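Local coordinates for protein chitinase (Chromobacterium violaceum, PDB 4TXG) that probably hydrolyses the glycosidic bonds of chitin, as a family 18 glycoside hydrolase with carbohydrate-binding ability, at residues A[552-566]-A[570-584]. Sequence-based numbering, arbitrary orientation.
With CS (cesium ion), chain C.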
loop_
_atom_site.group_PDB
_atom_site.type_symbol
_atom_site.label_atom_id
_atom_site.label_comp_id
_atom_site.label_asym_id
_atom_site.label_seq_id
_atom_site.Cartn_x
_atom_site.Cartn_y
_atom_site.Cartn_z
ATOM N N THR A 552 -7.380 -10.032 33.537
ATOM C CA THR A 552 -6.954 -9.379 34.772
ATOM C C THR A 552 -6.814 -7.873 34.557
ATOM O O THR A 552 -6.453 -7.420 33.471
ATOM C CB THR A 552 -5.621 -9.955 35.284
ATOM O OG1 THR A 552 -4.642 -9.908 34.240
ATOM C CG2 THR A 552 -5.802 -11.399 35.718
ATOM N N GLY A 553 -7.103 -7.099 35.594
ATOM C CA GLY A 553 -7.047 -5.654 35.491
ATOM C C GLY A 553 -8.188 -5.110 34.656
ATOM O O GLY A 553 -9.190 -5.791 34.435
ATOM N N SER A 554 -8.037 -3.875 34.194
ATOM C CA SER A 554 -9.065 -3.224 33.399
ATOM C C SER A 554 -8.470 -2.632 32.125
ATOM O O SER A 554 -7.450 -1.947 32.173
ATOM C CB SER A 554 -9.760 -2.132 34.217
ATOM O OG SER A 554 -10.618 -1.357 33.396
ATOM N N TYR A 555 -9.107 -2.902 30.990
ATOM C CA TYR A 555 -8.664 -2.334 29.723
ATOM C C TYR A 555 -9.383 -1.015 29.464
ATOM O O TYR A 555 -10.549 -1.002 29.060
ATOM C CB TYR A 555 -8.916 -3.309 28.569
ATOM C CG TYR A 555 -8.119 -4.600 28.648
ATOM C CD1 TYR A 555 -8.566 -5.668 29.416
ATOM C CD2 TYR A 555 -6.930 -4.751 27.941
ATOM C CE1 TYR A 555 -7.852 -6.855 29.477
ATOM C CE2 TYR A 555 -6.205 -5.933 27.996
ATOM C CZ TYR A 555 -6.674 -6.981 28.767
ATOM O OH TYR A 555 -5.958 -8.158 28.833
ATOM N N GLN A 556 -8.691 0.094 29.703
ATOM C CA GLN A 556 -9.297 1.414 29.548
ATOM C C GLN A 556 -9.086 1.956 28.141
ATOM O O GLN A 556 -7.952 2.042 27.669
ATOM C CB GLN A 556 -8.716 2.388 30.574
ATOM C CG GLN A 556 -9.135 3.826 30.359
ATOM C CD GLN A 556 -8.228 4.808 31.080
ATOM O OE1 GLN A 556 -7.010 4.824 30.863
ATOM N NE2 GLN A 556 -8.815 5.630 31.945
ATOM N N ARG A 557 -10.167 2.332 27.465
ATOM C CA ARG A 557 -10.014 2.918 26.135
ATOM C C ARG A 557 -9.540 4.361 26.229
ATOM O O ARG A 557 -10.063 5.158 27.011
ATOM C CB ARG A 557 -11.320 2.849 25.341
ATOM C CG ARG A 557 -11.203 3.424 23.923
ATOM C CD ARG A 557 -12.521 3.308 23.179
ATOM N NE ARG A 557 -12.448 3.878 21.835
ATOM C CZ ARG A 557 -12.528 5.181 21.570
ATOM N NH1 ARG A 557 -12.667 6.067 22.556
ATOM N NH2 ARG A 557 -12.465 5.598 20.314
ATOM N N ASN A 558 -8.525 4.667 25.427
ATOM C CA ASN A 558 -7.972 6.002 25.301
ATOM C C ASN A 558 -8.123 6.458 23.868
ATOM O O ASN A 558 -8.197 5.636 22.962
ATOM C CB ASN A 558 -6.493 6.017 25.687
ATOM C CG ASN A 558 -6.279 5.953 27.178
ATOM O OD1 ASN A 558 -5.889 6.944 27.797
ATOM N ND2 ASN A 558 -6.542 4.793 27.769
ATOM N N TYR A 559 -8.166 7.765 23.649
ATOM C CA TYR A 559 -8.186 8.262 22.278
ATOM C C TYR A 559 -7.366 9.529 22.186
ATOM O O TYR A 559 -7.435 10.392 23.063
ATOM C CB TYR A 559 -9.618 8.529 21.797
ATOM C CG TYR A 559 -9.712 8.740 20.293
ATOM C CD1 TYR A 559 -9.794 7.656 19.435
ATOM C CD2 TYR A 559 -9.717 10.016 19.738
ATOM C CE1 TYR A 559 -9.876 7.822 18.058
ATOM C CE2 TYR A 559 -9.794 10.195 18.351
ATOM C CZ TYR A 559 -9.879 9.092 17.524
ATOM O OH TYR A 559 -9.965 9.239 16.157
ATOM N N ASN A 560 -6.589 9.639 21.118
ATOM C CA ASN A 560 -5.822 10.843 20.862
ATOM C C ASN A 560 -6.232 11.413 19.503
ATOM O O ASN A 560 -5.951 10.813 18.468
ATOM C CB ASN A 560 -4.321 10.519 20.918
ATOM C CG ASN A 560 -3.442 11.739 20.733
ATOM O OD1 ASN A 560 -3.536 12.439 19.732
ATOM N ND2 ASN A 560 -2.567 11.987 21.701
ATOM N N GLY A 561 -6.910 12.561 19.511
ATOM C CA GLY A 561 -7.417 13.152 18.278
ATOM C C GLY A 561 -6.340 13.735 17.373
ATOM O O GLY A 561 -6.547 13.878 16.167
ATOM N N ALA A 562 -5.193 14.085 17.949
ATOM C CA ALA A 562 -4.075 14.576 17.147
ATOM C C ALA A 562 -3.528 13.457 16.272
ATOM O O ALA A 562 -3.018 13.692 15.177
ATOM C CB ALA A 562 -2.978 15.151 18.055
ATOM N N LEU A 563 -3.654 12.224 16.757
ATOM C CA LEU A 563 -3.158 11.054 16.041
ATOM C C LEU A 563 -4.264 10.292 15.312
ATOM O O LEU A 563 -3.981 9.431 14.487
ATOM C CB LEU A 563 -2.463 10.101 17.022
ATOM C CG LEU A 563 -1.222 10.637 17.738
ATOM C CD1 LEU A 563 -0.840 9.759 18.935
ATOM C CD2 LEU A 563 -0.080 10.731 16.737
ATOM N N ALA A 564 -5.514 10.620 15.631
ATOM C CA ALA A 564 -6.684 9.814 15.265
ATOM C C ALA A 564 -6.472 8.350 15.654
ATOM O O ALA A 564 -6.665 7.442 14.846
ATOM C CB ALA A 564 -7.004 9.941 13.769
ATOM N N ALA A 565 -6.085 8.137 16.904
ATOM C CA ALA A 565 -5.691 6.809 17.369
ATOM C C ALA A 565 -6.356 6.427 18.691
ATOM O O ALA A 565 -6.211 7.126 19.689
ATOM C CB ALA A 565 -4.185 6.741 17.511
ATOM N N PRO A 566 -7.107 5.316 18.692
ATOM C CA PRO A 566 -7.590 4.728 19.939
ATOM C C PRO A 566 -6.643 3.636 20.420
ATOM O O PRO A 566 -5.917 3.041 19.621
ATOM C CB PRO A 566 -8.951 4.138 19.547
ATOM C CG PRO A 566 -8.787 3.766 18.072
ATOM C CD PRO A 566 -7.643 4.621 17.507
ATOM N N ASN A 570 -4.061 -1.152 29.895
ATOM C CA ASN A 570 -4.303 -1.919 31.106
ATOM C C ASN A 570 -3.194 -1.613 32.103
ATOM O O ASN A 570 -2.102 -2.168 32.016
ATOM C CB ASN A 570 -4.371 -3.416 30.787
ATOM C CG ASN A 570 -4.840 -4.249 31.965
ATOM O OD1 ASN A 570 -4.416 -4.043 33.102
ATOM N ND2 ASN A 570 -5.723 -5.207 31.693
ATOM N N ALA A 571 -3.475 -0.711 33.040
ATOM C CA ALA A 571 -2.459 -0.232 33.975
ATOM C C ALA A 571 -1.934 -1.343 34.871
ATOM O O ALA A 571 -0.763 -1.339 35.256
ATOM C CB ALA A 571 -3.020 0.899 34.823
ATOM N N GLY A 572 -2.804 -2.288 35.211
ATOM C CA GLY A 572 -2.416 -3.402 36.056
ATOM C C GLY A 572 -1.378 -4.299 35.401
ATOM O O GLY A 572 -0.447 -4.758 36.060
ATOM N N LYS A 573 -1.534 -4.544 34.102
ATOM C CA LYS A 573 -0.610 -5.403 33.363
ATOM C C LYS A 573 0.461 -4.602 32.627
ATOM O O LYS A 573 1.403 -5.175 32.064
ATOM C CB LYS A 573 -1.367 -6.263 32.347
ATOM C CG LYS A 573 -2.485 -7.112 32.922
ATOM C CD LYS A 573 -3.217 -7.864 31.812
ATOM C CE LYS A 573 -2.381 -9.012 31.259
ATOM N NZ LYS A 573 -3.142 -9.802 30.234
ATOM N N LYS A 574 0.305 -3.280 32.635
ATOM C CA LYS A 574 1.100 -2.381 31.807
ATOM C C LYS A 574 1.040 -2.823 30.345
ATOM O O LYS A 574 2.061 -2.895 29.661
ATOM C CB LYS A 574 2.547 -2.313 32.305
ATOM C CG LYS A 574 2.693 -1.730 33.721
ATOM C CD LYS A 574 2.379 -0.235 33.730
ATOM C CE LYS A 574 2.736 0.418 35.057
ATOM N NZ LYS A 574 1.746 0.050 36.102
ATOM N N VAL A 575 -0.173 -3.119 29.879
ATOM C CA VAL A 575 -0.396 -3.568 28.503
ATOM C C VAL A 575 -1.038 -2.457 27.666
ATOM O O VAL A 575 -2.029 -1.855 28.067
ATOM C CB VAL A 575 -1.288 -4.837 28.449
ATOM C CG1 VAL A 575 -1.842 -5.073 27.019
ATOM C CG2 VAL A 575 -0.514 -6.050 28.931
ATOM N N PHE A 576 -0.428 -2.183 26.515
ATOM C CA PHE A 576 -0.906 -1.207 25.536
ATOM C C PHE A 576 -1.322 -1.964 24.285
ATOM O O PHE A 576 -0.488 -2.636 23.675
ATOM C CB PHE A 576 0.213 -0.195 25.216
ATOM C CG PHE A 576 -0.141 0.850 24.174
ATOM C CD1 PHE A 576 -0.148 0.548 22.815
ATOM C CD2 PHE A 576 -0.381 2.163 24.558
ATOM C CE1 PHE A 576 -0.442 1.528 21.867
ATOM C CE2 PHE A 576 -0.660 3.146 23.609
ATOM C CZ PHE A 576 -0.699 2.825 22.275
ATOM N N LEU A 577 -2.591 -1.864 23.896
ATOM C CA LEU A 577 -3.051 -2.481 22.653
ATOM C C LEU A 577 -3.529 -1.400 21.708
ATOM O O LEU A 577 -4.481 -0.694 22.017
ATOM C CB LEU A 577 -4.183 -3.487 22.911
ATOM C CG LEU A 577 -3.830 -4.702 23.769
ATOM C CD1 LEU A 577 -5.074 -5.518 24.070
ATOM C CD2 LEU A 577 -2.798 -5.555 23.057
ATOM N N SER A 578 -2.864 -1.252 20.564
ATOM C CA SER A 578 -3.312 -0.272 19.583
ATOM C C SER A 578 -4.542 -0.782 18.848
ATOM O O SER A 578 -4.526 -1.879 18.296
ATOM C CB SER A 578 -2.199 0.043 18.576
ATOM O OG SER A 578 -2.711 0.853 17.538
ATOM N N THR A 579 -5.603 0.014 18.834
ATOM C CA THR A 579 -6.850 -0.421 18.223
ATOM C C THR A 579 -7.279 0.492 17.075
ATOM O O THR A 579 -6.617 1.483 16.757
ATOM C CB THR A 579 -7.988 -0.500 19.270
ATOM O OG1 THR A 579 -8.169 0.783 19.883
ATOM C CG2 THR A 579 -7.647 -1.528 20.356
ATOM N N GLU A 580 -8.383 0.129 16.439
ATOM C CA GLU A 580 -8.982 0.928 15.378
ATOM C C GLU A 580 -10.477 0.723 15.532
ATOM O O GLU A 580 -10.947 -0.417 15.528
ATOM C CB GLU A 580 -8.483 0.475 13.997
ATOM C CG GLU A 580 -8.947 1.332 12.821
ATOM C CD GLU A 580 -8.097 2.582 12.628
ATOM O OE1 GLU A 580 -8.005 3.409 13.558
ATOM O OE2 GLU A 580 -7.506 2.739 11.544
ATOM N N ASP A 581 -11.242 1.795 15.714
ATOM C CA ASP A 581 -12.683 1.595 15.894
ATOM C C ASP A 581 -13.482 2.733 15.274
ATOM O O ASP A 581 -12.965 3.459 14.425
ATOM C CB ASP A 581 -13.043 1.375 17.383
ATOM C CG ASP A 581 -12.724 2.564 18.292
ATOM O OD1 ASP A 581 -12.636 3.724 17.830
ATOM O OD2 ASP A 581 -12.593 2.322 19.521
ATOM N N GLU A 582 -14.746 2.878 15.663
ATOM C CA GLU A 582 -15.617 3.778 14.913
ATOM C C GLU A 582 -15.161 5.231 14.983
ATOM O O GLU A 582 -15.368 5.999 14.040
ATOM C CB GLU A 582 -17.058 3.649 15.401
ATOM C CG GLU A 582 -17.648 2.280 15.084
ATOM C CD GLU A 582 -18.701 1.833 16.084
ATOM O OE1 GLU A 582 -18.353 1.095 17.043
ATOM O OE2 GLU A 582 -19.879 2.204 15.899
ATOM N N GLN A 583 -14.527 5.615 16.084
ATOM C CA GLN A 583 -14.115 7.010 16.216
ATOM C C GLN A 583 -12.968 7.324 15.258
ATOM O O GLN A 583 -12.977 8.368 14.592
ATOM C CB GLN A 583 -13.711 7.342 17.659
ATOM C CG GLN A 583 -13.477 8.848 17.879
ATOM C CD GLN A 583 -13.238 9.197 19.339
ATOM O OE1 GLN A 583 -13.180 8.313 20.193
ATOM N NE2 GLN A 583 -13.104 10.492 19.631
ATOM N N SER A 584 -11.988 6.424 15.167
ATOM C CA SER A 584 -10.834 6.686 14.314
ATOM C C SER A 584 -11.173 6.477 12.841
ATOM O O SER A 584 -10.681 7.211 11.981
ATOM C CB SER A 584 -9.634 5.815 14.714
ATOM O OG SER A 584 -9.945 4.432 14.752
HETATM CS CS CS C . -13.019 -0.893 30.797
HETATM O O HOH W 1 -5.993 -9.706 30.970
HETATM O O HOH W 2 -3.720 -12.283 32.054
HETATM O O HOH W 3 -6.033 0.541 32.978
HETATM O O HOH W 4 -5.819 -2.064 35.417
HETATM O O HOH W 5 -5.691 4.934 14.082
HETATM O O HOH W 6 -3.817 3.268 17.861
#
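Arg557 meets Asp581 side-on, the guanidinium and carboxylate nearly coplanar. From a chain extended from CG to NE, Arg557 NE donates to OD2 of Asp581 at 2.8 Å and NH2 to its OD1 at 3.1 Å, each on a syn lone pair and close to straight (163° and 165°). NH2 of Arg557 also donates to Gln583 OE1 (2.8 Å). The Gln583 amide stacks flat over the centre of the Tyr559 ring, their planes 5° apart, while its CG makes a CH-pi contact with the same face. Pro566 packs its ring against Thr579 and Ser584, and its O accepts from Thr579 N at 3.1 Å, continuing the pairing of strands 565-570 and 575-578 just past the latter. At the far end ND2 of Asn570 sits 3.4 Å above the centre of the Tyr555 ring, amide and ring almost perpendicular, and donates to Thr552 O at 2.9 Å. Its OD1 accepts from Lys573 N in an Asx motif. One water links Tyr555 OH, Thr552 N and Lys573 NZ; Asp502 binds the first and last. Asp581, at the N-cap of helix 582-594, accepts from Gln583 N with OD1, and its own N donates to Ser584 OG, the reciprocal bond of a capping box; Lys526 salt-bridges its OD2. The antiparallel meander 556-560, 565-570, 575-578 lies between barrel strand 457-462 and this helix, consistent with the α+β insertion domain of many GH18 chitinases. With two cationic partners and a helix N-terminus beside it, Asp581 is probably stabilised as carboxylate, tying the insertion electrostatically to the helix that returns to the barrel.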